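Local atomic coordinates of dihydroxyacetone kinase (Citrobacter freundii, PDB entry 1UN8), a protein that catalyses the ATP-dependent phosphorylation of dihydroxyacetone to dihydroxyacetone phosphate, using a divalent metal ion such as magnesium, and works as a homodimer. Residues V66-K71 and S325-P330; K243-L248 and S279-R284; G252-M257 and A307-E312. One frame throughout, in Å; residues are numbered along the deposited sequence.

From the N terminus, the chain first passes 66-71, in the loop between strands 52-59 and 76-80, and interaction 1 closes the longest loop when 325-330 comes back to it, with 253 residues between. Interactions 2 and 3 are nested inside that loop and cross each other, their segments alternating as 243-248, 252-257, 279-284 and 307-312. Interaction 2 sets the end of helix 233-247 on the turn before strand 285-292; interaction 3 pairs strands 254-260 and 301-309. Those two touch, Leu281 CD1 lying 3.4 Å from Leu254 CD1, whereas interaction 1, about 19 Å from interaction 3 between centres, joins its first loop to the one after helix 314-319.

Interaction 1 (V66-K71 and S325-P330); sequences VGFIGK and SNWPTP
Phe68 reaches from the loop after a short 3-10 turn to the backbone of Asn326 and Trp327. Its CG lies beside the backbone N and anti to the carbonyl carbon (chi1 -49°), which swings the ring from CB toward segment 325-330. Along the near side, CD2 meets the Trp327 backbone and, at 4.2 Å, Trp327 CB. One atom further, CE2 is 3.6 Å from Asn326 C, and at the tip CZ touches Asn326 CB at 4.2 Å. Trp327 CA sits at the edge of the phenyl ring, in its plane, while the peptide carbon of Asn326 approaches obliquely. The Asn326 side chain crosses Phe68 at about a right angle, with amide and ring planes 66° apart.

The polar link is made by the backbone just before the ring. Asn326 N donates to Gly67 O over 3.0 Å, in the carbonyl plane and on a lone pair, with a bend to 147° at the hydrogen. The side-chain amide comes close to the same glycine, Asn326 ND2 lying 3.2 Å from Gly67 CA. A water bridges the segments beside this bond. It accepts from Ser325 N at 2.9 Å and donates to Val66 O and Ile69 O, so three backbone groups hold it in the turn.

This is loop-to-loop packing within the DhaK part of the kinase, with the side chain of Phe68 about 8 Å from that of substrate-binding His61. Helix 155-167 covers both aromatic residues: Ile156 touches Phe68 and Trp327, and Lys160 makes a cation-pi contact with the indole. Val66 and Ile69 rest on Val41 of strand 40-43, while Pro328 and Pro330 touch Ile289 of strand 285-292.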
loop_
_atom_site.group_PDB
_atom_site.type_symbol
_atom_site.label_atom_id
_atom_site.label_comp_id
_atom_site.label_asym_id
_atom_site.label_seq_id
_atom_site.Cartn_x
_atom_site.Cartn_y
_atom_site.Cartn_z
ATOM N N VAL A 66 3.525 -13.186 -9.253
ATOM C CA VAL A 66 3.135 -14.334 -8.435
ATOM C C VAL A 66 1.685 -14.224 -7.933
ATOM O O VAL A 66 0.999 -15.224 -7.786
ATOM C CB VAL A 66 4.083 -14.478 -7.233
ATOM C CG1 VAL A 66 3.568 -15.511 -6.286
ATOM C CG2 VAL A 66 5.512 -14.793 -7.684
ATOM N N GLY A 67 1.230 -13.000 -7.670
ATOM C CA GLY A 67 -0.116 -12.742 -7.186
ATOM C C GLY A 67 -1.185 -12.980 -8.239
ATOM O O GLY A 67 -2.397 -12.972 -7.945
ATOM N N PHE A 68 -0.757 -13.199 -9.475
ATOM C CA PHE A 68 -1.715 -13.511 -10.526
ATOM C C PHE A 68 -1.523 -14.894 -11.121
ATOM O O PHE A 68 -1.835 -15.145 -12.282
ATOM C CB PHE A 68 -1.781 -12.375 -11.541
ATOM C CG PHE A 68 -1.937 -11.058 -10.882
ATOM C CD1 PHE A 68 -0.843 -10.198 -10.754
ATOM C CD2 PHE A 68 -3.166 -10.669 -10.368
ATOM C CE1 PHE A 68 -0.958 -8.966 -10.138
ATOM C CE2 PHE A 68 -3.292 -9.455 -9.753
ATOM C CZ PHE A 68 -2.157 -8.577 -9.639
ATOM N N ILE A 69 -0.997 -15.788 -10.297
ATOM C CA ILE A 69 -0.820 -17.185 -10.681
ATOM C C ILE A 69 -2.055 -17.924 -10.147
ATOM O O ILE A 69 -2.458 -17.722 -8.998
ATOM C CB ILE A 69 0.460 -17.773 -10.036
ATOM C CG1 ILE A 69 1.709 -17.263 -10.740
ATOM C CG2 ILE A 69 0.417 -19.312 -10.033
ATOM C CD1 ILE A 69 2.973 -17.610 -9.997
ATOM N N GLY A 70 -2.649 -18.768 -10.979
ATOM C CA GLY A 70 -3.814 -19.547 -10.590
ATOM C C GLY A 70 -4.852 -19.717 -11.685
ATOM O O GLY A 70 -4.766 -19.083 -12.762
ATOM N N LYS A 71 -5.771 -20.536 -11.306
ATOM C CA LYS A 71 -6.867 -20.820 -12.220
ATOM C C LYS A 71 -7.462 -19.543 -12.816
ATOM O O LYS A 71 -7.881 -18.639 -12.090
ATOM C CB LYS A 71 -7.935 -21.614 -11.469
ATOM C CG LYS A 71 -9.093 -22.101 -12.313
ATOM C CD LYS A 71 -10.102 -22.842 -11.447
ATOM C CE LYS A 71 -11.274 -23.352 -12.265
ATOM N NZ LYS A 71 -12.289 -23.987 -11.379
ATOM N N SER A 325 -3.897 -14.831 -5.671
ATOM C CA SER A 325 -3.724 -14.110 -4.422
ATOM C C SER A 325 -4.154 -12.662 -4.486
ATOM O O SER A 325 -4.542 -12.087 -3.469
ATOM C CB SER A 325 -2.263 -14.139 -3.983
ATOM O OG SER A 325 -1.805 -15.466 -3.791
ATOM N N ASN A 326 -4.087 -12.042 -5.672
ATOM C CA ASN A 326 -4.368 -10.606 -5.713
ATOM C C ASN A 326 -5.279 -10.029 -6.802
ATOM O O ASN A 326 -5.414 -8.812 -6.885
ATOM C CB ASN A 326 -3.029 -9.863 -5.747
ATOM C CG ASN A 326 -2.173 -10.162 -4.546
ATOM O OD1 ASN A 326 -2.273 -9.517 -3.511
ATOM N ND2 ASN A 326 -1.296 -11.146 -4.692
ATOM N N TRP A 327 -5.904 -10.847 -7.643
ATOM C CA TRP A 327 -6.780 -10.259 -8.647
ATOM C C TRP A 327 -7.924 -9.595 -7.907
ATOM O O TRP A 327 -8.548 -10.204 -7.036
ATOM C CB TRP A 327 -7.249 -11.312 -9.679
ATOM C CG TRP A 327 -8.290 -10.746 -10.576
ATOM C CD1 TRP A 327 -9.645 -10.900 -10.480
ATOM C CD2 TRP A 327 -8.063 -9.859 -11.675
ATOM N NE1 TRP A 327 -10.276 -10.157 -11.447
ATOM C CE2 TRP A 327 -9.331 -9.508 -12.196
ATOM C CE3 TRP A 327 -6.913 -9.322 -12.272
ATOM C CZ2 TRP A 327 -9.482 -8.641 -13.287
ATOM C CZ3 TRP A 327 -7.061 -8.464 -13.353
ATOM C CH2 TRP A 327 -8.339 -8.131 -13.850
ATOM N N PRO A 328 -8.212 -8.331 -8.257
ATOM C CA PRO A 328 -9.325 -7.600 -7.654
ATOM C C PRO A 328 -10.588 -7.686 -8.505
ATOM O O PRO A 328 -10.539 -7.473 -9.714
ATOM C CB PRO A 328 -8.789 -6.189 -7.589
ATOM C CG PRO A 328 -8.064 -6.097 -8.898
ATOM C CD PRO A 328 -7.341 -7.423 -9.019
ATOM N N THR A 329 -11.712 -7.990 -7.869
ATOM C CA THR A 329 -12.980 -8.092 -8.568
ATOM C C THR A 329 -13.434 -6.719 -9.030
ATOM O O THR A 329 -13.665 -5.830 -8.214
ATOM C CB THR A 329 -14.070 -8.681 -7.650
ATOM O OG1 THR A 329 -13.731 -10.034 -7.329
ATOM C CG2 THR A 329 -15.443 -8.638 -8.335
ATOM N N PRO A 330 -13.575 -6.529 -10.350
ATOM C CA PRO A 330 -14.010 -5.248 -10.916
ATOM C C PRO A 330 -15.338 -4.788 -10.314
ATOM O O PRO A 330 -16.208 -5.599 -10.013
ATOM C CB PRO A 330 -14.129 -5.558 -12.405
ATOM C CG PRO A 330 -13.066 -6.599 -12.605
ATOM C CD PRO A 330 -13.275 -7.497 -11.418
HETATM O O HOH W 1 -1.629 -15.910 -7.071
#

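Interaction 2 (K243-L248 and S279-R284); sequences KLLAAL and SPLHSR
A leucine-rich helix end packs here against a type I beta turn, Ser279 to His282, in the alpha/beta DhaK part of the kinase. Leu245, on the last turns of helix 233-247, meets Leu281 of the turn that leads from helix 266-277 into strand 285-292. There is no hydrogen bond between the two segments, and the contact is made by branched apolar ends with one arginine laid beside them.

Leu281 is central. Its CG stands anti to the backbone N (chi1 -174°), which carries the two methyls across to the helix. There CD1 lies 3.7 Å from Leu245 CD2 and 4.2 Å from Leu248 CD1, while the other branch, CD2, looks to Leu244 CD1 at 4.4 Å. Leu281 thus sits among three leucines of one helix end. Leu245 and Leu281 do not meet end on: they lie alongside, pointing opposite ways. The second methyl of Leu245, CD1, rests on Pro280 CB at 4.2 Å, at the outer margin of the contact where Pro280 is exposed.

Leu244 and Leu248 also touch the sheet, where both meet Phe187. Leu244 contacts Leu305 too, and Leu248 contacts Leu254, Ala307 and Val309. Leu281 lies on Leu254 as well, so the turn and the helix end share one sheet surface.

Arg284 completes the edge. Its NE donates to Gly252 O and its NH2 is bonded to Pro249 O, so carbonyls of the loop following the helix fix the guanidinium. A bend in the side chain at chi3 (55°) helps set the group where, oblique to the leucine, Arg284 NH1 comes 3.8 Å from Leu245 CD2.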
loop_
_atom_site.group_PDB
_atom_site.type_symbol
_atom_site.label_atom_id
_atom_site.label_comp_id
_atom_site.label_asym_id
_atom_site.label_seq_id
_atom_site.Cartn_x
_atom_site.Cartn_y
_atom_site.Cartn_z
ATOM N N LYS A 243 -4.614 12.658 -21.949
ATOM C CA LYS A 243 -3.703 11.805 -22.699
ATOM C C LYS A 243 -4.280 10.423 -22.926
ATOM O O LYS A 243 -4.057 9.821 -23.975
ATOM C CB LYS A 243 -2.354 11.732 -21.991
ATOM C CG LYS A 243 -1.688 13.084 -21.958
ATOM C CD LYS A 243 -0.317 13.072 -21.342
ATOM C CE LYS A 243 0.297 14.462 -21.422
ATOM N NZ LYS A 243 0.278 14.981 -22.831
ATOM N N LEU A 244 -5.037 9.917 -21.955
ATOM C CA LEU A 244 -5.649 8.611 -22.135
ATOM C C LEU A 244 -6.699 8.712 -23.232
ATOM O O LEU A 244 -6.756 7.860 -24.119
ATOM C CB LEU A 244 -6.295 8.126 -20.839
ATOM C CG LEU A 244 -5.364 7.424 -19.841
ATOM C CD1 LEU A 244 -6.088 7.192 -18.530
ATOM C CD2 LEU A 244 -4.888 6.104 -20.417
ATOM N N LEU A 245 -7.519 9.763 -23.184
ATOM C CA LEU A 245 -8.558 9.949 -24.186
ATOM C C LEU A 245 -7.993 10.108 -25.593
ATOM O O LEU A 245 -8.584 9.629 -26.565
ATOM C CB LEU A 245 -9.431 11.158 -23.840
ATOM C CG LEU A 245 -10.484 10.919 -22.756
ATOM C CD1 LEU A 245 -11.318 12.167 -22.551
ATOM C CD2 LEU A 245 -11.373 9.748 -23.150
ATOM N N ALA A 246 -6.851 10.772 -25.700
ATOM C CA ALA A 246 -6.226 10.976 -26.996
ATOM C C ALA A 246 -5.746 9.656 -27.600
ATOM O O ALA A 246 -5.598 9.543 -28.819
ATOM C CB ALA A 246 -5.056 11.949 -26.868
ATOM N N ALA A 247 -5.507 8.654 -26.761
ATOM C CA ALA A 247 -5.037 7.373 -27.266
ATOM C C ALA A 247 -6.159 6.369 -27.437
ATOM O O ALA A 247 -6.027 5.414 -28.187
ATOM C CB ALA A 247 -3.982 6.810 -26.343
ATOM N N LEU A 248 -7.266 6.588 -26.741
ATOM C CA LEU A 248 -8.399 5.682 -26.812
ATOM C C LEU A 248 -9.287 5.977 -28.003
ATOM O O LEU A 248 -9.233 7.066 -28.563
ATOM C CB LEU A 248 -9.237 5.809 -25.541
ATOM C CG LEU A 248 -8.658 5.263 -24.234
ATOM C CD1 LEU A 248 -9.353 5.920 -23.042
ATOM C CD2 LEU A 248 -8.821 3.746 -24.211
ATOM N N SER A 279 -13.833 12.907 -13.930
ATOM C CA SER A 279 -13.120 13.312 -15.130
ATOM C C SER A 279 -13.974 13.085 -16.369
ATOM O O SER A 279 -14.972 12.373 -16.328
ATOM C CB SER A 279 -11.797 12.540 -15.250
ATOM O OG SER A 279 -12.016 11.186 -15.599
ATOM N N PRO A 280 -13.595 13.709 -17.491
ATOM C CA PRO A 280 -14.339 13.557 -18.739
ATOM C C PRO A 280 -14.400 12.096 -19.169
ATOM O O PRO A 280 -15.147 11.740 -20.079
ATOM C CB PRO A 280 -13.540 14.408 -19.721
ATOM C CG PRO A 280 -12.945 15.458 -18.845
ATOM C CD PRO A 280 -12.500 14.678 -17.647
ATOM N N LEU A 281 -13.616 11.254 -18.503
ATOM C CA LEU A 281 -13.556 9.829 -18.814
ATOM C C LEU A 281 -14.717 9.077 -18.174
ATOM O O LEU A 281 -15.061 7.959 -18.556
ATOM C CB LEU A 281 -12.233 9.273 -18.306
ATOM C CG LEU A 281 -11.857 7.837 -18.620
ATOM C CD1 LEU A 281 -11.847 7.625 -20.114
ATOM C CD2 LEU A 281 -10.491 7.556 -18.044
ATOM N N HIS A 282 -15.317 9.742 -17.197
ATOM C CA HIS A 282 -16.431 9.239 -16.403
ATOM C C HIS A 282 -17.598 8.541 -17.111
ATOM O O HIS A 282 -17.946 7.407 -16.768
ATOM C CB HIS A 282 -16.933 10.406 -15.538
ATOM C CG HIS A 282 -18.389 10.349 -15.192
ATOM N ND1 HIS A 282 -18.935 9.352 -14.408
ATOM C CD2 HIS A 282 -19.407 11.189 -15.498
ATOM C CE1 HIS A 282 -20.227 9.584 -14.246
ATOM N NE2 HIS A 282 -20.538 10.691 -14.897
ATOM N N SER A 283 -18.200 9.213 -18.089
ATOM C CA SER A 283 -19.356 8.675 -18.806
ATOM C C SER A 283 -19.140 7.403 -19.615
ATOM O O SER A 283 -20.089 6.867 -20.169
ATOM C CB SER A 283 -19.940 9.744 -19.731
ATOM O OG SER A 283 -19.002 10.128 -20.722
ATOM N N ARG A 284 -17.912 6.908 -19.684
ATOM C CA ARG A 284 -17.644 5.707 -20.469
ATOM C C ARG A 284 -17.157 4.554 -19.618
ATOM O O ARG A 284 -16.858 3.489 -20.138
ATOM C CB ARG A 284 -16.602 6.014 -21.546
ATOM C CG ARG A 284 -17.007 7.143 -22.473
ATOM C CD ARG A 284 -15.891 7.512 -23.434
ATOM N NE ARG A 284 -15.429 6.362 -24.199
ATOM C CZ ARG A 284 -14.376 6.386 -25.004
ATOM N NH1 ARG A 284 -13.683 7.504 -25.151
ATOM N NH2 ARG A 284 -14.003 5.286 -25.643
#

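Interaction 3 (G252-M257 and A307-E312); sequences GRLAVM and AIVLEE
A chi1 of -58° turns Leu310 CG away from its own carbonyl and lays the two branches along the opposing strand: Leu310 CD1 reaches Leu254 C at 3.7 Å and Leu310 CD2 reaches Ala255 CB at 3.8 Å. Ile308 CG2, set between its backbone N and carbonyl carbon, meets Ala255 CB at 3.4 Å.

Residues 254-257 and 307-309 run antiparallel, 157° between their directions. Ala255 and Ile308 form a hydrogen-bonded pair, Ala255 N giving to Ile308 O at 3.2 Å and Ile308 N to Ala255 O at 3.1 Å. Leu254 with Val309 and Val256 with Ala307 are the flanking non-hydrogen-bonded pairs, their side chains on the other face. Leu310, the centre of an inverse gamma turn, adds a straight bond from its N to Arg253 O (175°), though the donor stands above the carbonyl plane.

Arg253 leads its charge away from 307-312, to a salt bridge with Asp286 of the neighbouring strand 285-292. Within the contact, then, backbone amides supply the polarity and apolar side chains meet on both faces, consistent with a strand pairing buried inside the sheet.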
loop_
_atom_site.group_PDB
_atom_site.type_symbol
_atom_site.label_atom_id
_atom_site.label_comp_id
_atom_site.label_asym_id
_atom_site.label_seq_id
_atom_site.Cartn_x
_atom_site.Cartn_y
_atom_site.Cartn_z
ATOM N N GLY A 252 -16.901 3.984 -27.131
ATOM C CA GLY A 252 -16.799 2.646 -26.567
ATOM C C GLY A 252 -16.717 2.632 -25.046
ATOM O O GLY A 252 -16.214 3.575 -24.431
ATOM N N ARG A 253 -17.218 1.559 -24.441
ATOM C CA ARG A 253 -17.194 1.417 -22.997
ATOM C C ARG A 253 -15.774 1.093 -22.535
ATOM O O ARG A 253 -14.950 0.587 -23.309
ATOM C CB ARG A 253 -18.175 0.326 -22.550
ATOM C CG ARG A 253 -19.614 0.558 -23.016
ATOM C CD ARG A 253 -20.058 1.992 -22.789
ATOM N NE ARG A 253 -20.193 2.322 -21.371
ATOM C CZ ARG A 253 -20.494 3.538 -20.920
ATOM N NH1 ARG A 253 -20.688 4.529 -21.781
ATOM N NH2 ARG A 253 -20.604 3.765 -19.614
ATOM N N LEU A 254 -15.505 1.382 -21.263
ATOM C CA LEU A 254 -14.181 1.185 -20.688
ATOM C C LEU A 254 -14.142 0.639 -19.270
ATOM O O LEU A 254 -15.007 0.889 -18.441
ATOM C CB LEU A 254 -13.409 2.522 -20.643
ATOM C CG LEU A 254 -13.243 3.336 -21.931
ATOM C CD1 LEU A 254 -12.925 4.782 -21.614
ATOM C CD2 LEU A 254 -12.151 2.739 -22.799
ATOM N N ALA A 255 -13.100 -0.116 -19.028
ATOM C CA ALA A 255 -12.814 -0.640 -17.704
ATOM C C ALA A 255 -11.545 0.138 -17.311
ATOM O O ALA A 255 -10.616 0.209 -18.115
ATOM C CB ALA A 255 -12.549 -2.143 -17.711
ATOM N N VAL A 256 -11.473 0.708 -16.118
ATOM C CA VAL A 256 -10.288 1.456 -15.715
ATOM C C VAL A 256 -9.678 0.902 -14.439
ATOM O O VAL A 256 -10.374 0.687 -13.437
ATOM C CB VAL A 256 -10.620 2.960 -15.507
ATOM C CG1 VAL A 256 -9.456 3.691 -14.860
ATOM C CG2 VAL A 256 -10.978 3.596 -16.844
ATOM N N MET A 257 -8.371 0.671 -14.486
ATOM C CA MET A 257 -7.662 0.154 -13.333
ATOM C C MET A 257 -6.818 1.239 -12.656
ATOM O O MET A 257 -5.930 1.833 -13.276
ATOM C CB MET A 257 -6.775 -1.017 -13.747
ATOM C CG MET A 257 -5.776 -1.435 -12.686
ATOM S SD MET A 257 -4.902 -2.959 -13.109
ATOM C CE MET A 257 -4.196 -2.520 -14.700
ATOM N N ALA A 307 -6.652 2.088 -18.973
ATOM C CA ALA A 307 -7.954 1.990 -19.614
ATOM C C ALA A 307 -7.886 0.876 -20.653
ATOM O O ALA A 307 -6.950 0.816 -21.450
ATOM C CB ALA A 307 -8.315 3.312 -20.284
ATOM N N ILE A 308 -8.861 -0.023 -20.603
ATOM C CA ILE A 308 -8.965 -1.118 -21.565
ATOM C C ILE A 308 -10.331 -1.011 -22.246
ATOM O O ILE A 308 -11.356 -0.865 -21.572
ATOM C CB ILE A 308 -8.848 -2.497 -20.890
ATOM C CG1 ILE A 308 -9.094 -3.579 -21.932
ATOM C CG2 ILE A 308 -9.846 -2.625 -19.737
ATOM C CD1 ILE A 308 -7.979 -4.597 -22.021
ATOM N N VAL A 309 -10.337 -1.066 -23.576
ATOM C CA VAL A 309 -11.572 -0.961 -24.347
ATOM C C VAL A 309 -12.374 -2.243 -24.237
ATOM O O VAL A 309 -11.856 -3.331 -24.468
ATOM C CB VAL A 309 -11.278 -0.687 -25.838
ATOM C CG1 VAL A 309 -12.583 -0.574 -26.613
ATOM C CG2 VAL A 309 -10.464 0.589 -25.980
ATOM N N LEU A 310 -13.644 -2.116 -23.881
ATOM C CA LEU A 310 -14.496 -3.283 -23.738
ATOM C C LEU A 310 -15.171 -3.678 -25.051
ATOM O O LEU A 310 -16.355 -3.424 -25.262
ATOM C CB LEU A 310 -15.548 -3.019 -22.662
ATOM C CG LEU A 310 -14.988 -2.670 -21.281
ATOM C CD1 LEU A 310 -16.130 -2.355 -20.326
ATOM C CD2 LEU A 310 -14.154 -3.830 -20.767
ATOM N N GLU A 311 -14.401 -4.287 -25.941
ATOM C CA GLU A 311 -14.922 -4.745 -27.218
ATOM C C GLU A 311 -14.819 -6.267 -27.226
ATOM O O GLU A 311 -13.908 -6.844 -26.626
ATOM C CB GLU A 311 -14.102 -4.181 -28.395
ATOM C CG GLU A 311 -14.204 -2.667 -28.650
ATOM C CD GLU A 311 -15.587 -2.206 -29.106
ATOM O OE1 GLU A 311 -16.186 -2.887 -29.965
ATOM O OE2 GLU A 311 -16.071 -1.154 -28.623
ATOM N N GLU A 312 -15.764 -6.912 -27.896
ATOM C CA GLU A 312 -15.759 -8.360 -28.020
ATOM C C GLU A 312 -15.716 -9.104 -26.689
ATOM O O GLU A 312 -16.449 -8.796 -25.746
ATOM C CB GLU A 312 -14.560 -8.796 -28.876
ATOM C CG GLU A 312 -14.385 -8.028 -30.196
ATOM C CD GLU A 312 -15.493 -8.301 -31.212
ATOM O OE1 GLU A 312 -15.710 -9.485 -31.566
ATOM O OE2 GLU A 312 -16.144 -7.328 -31.664
#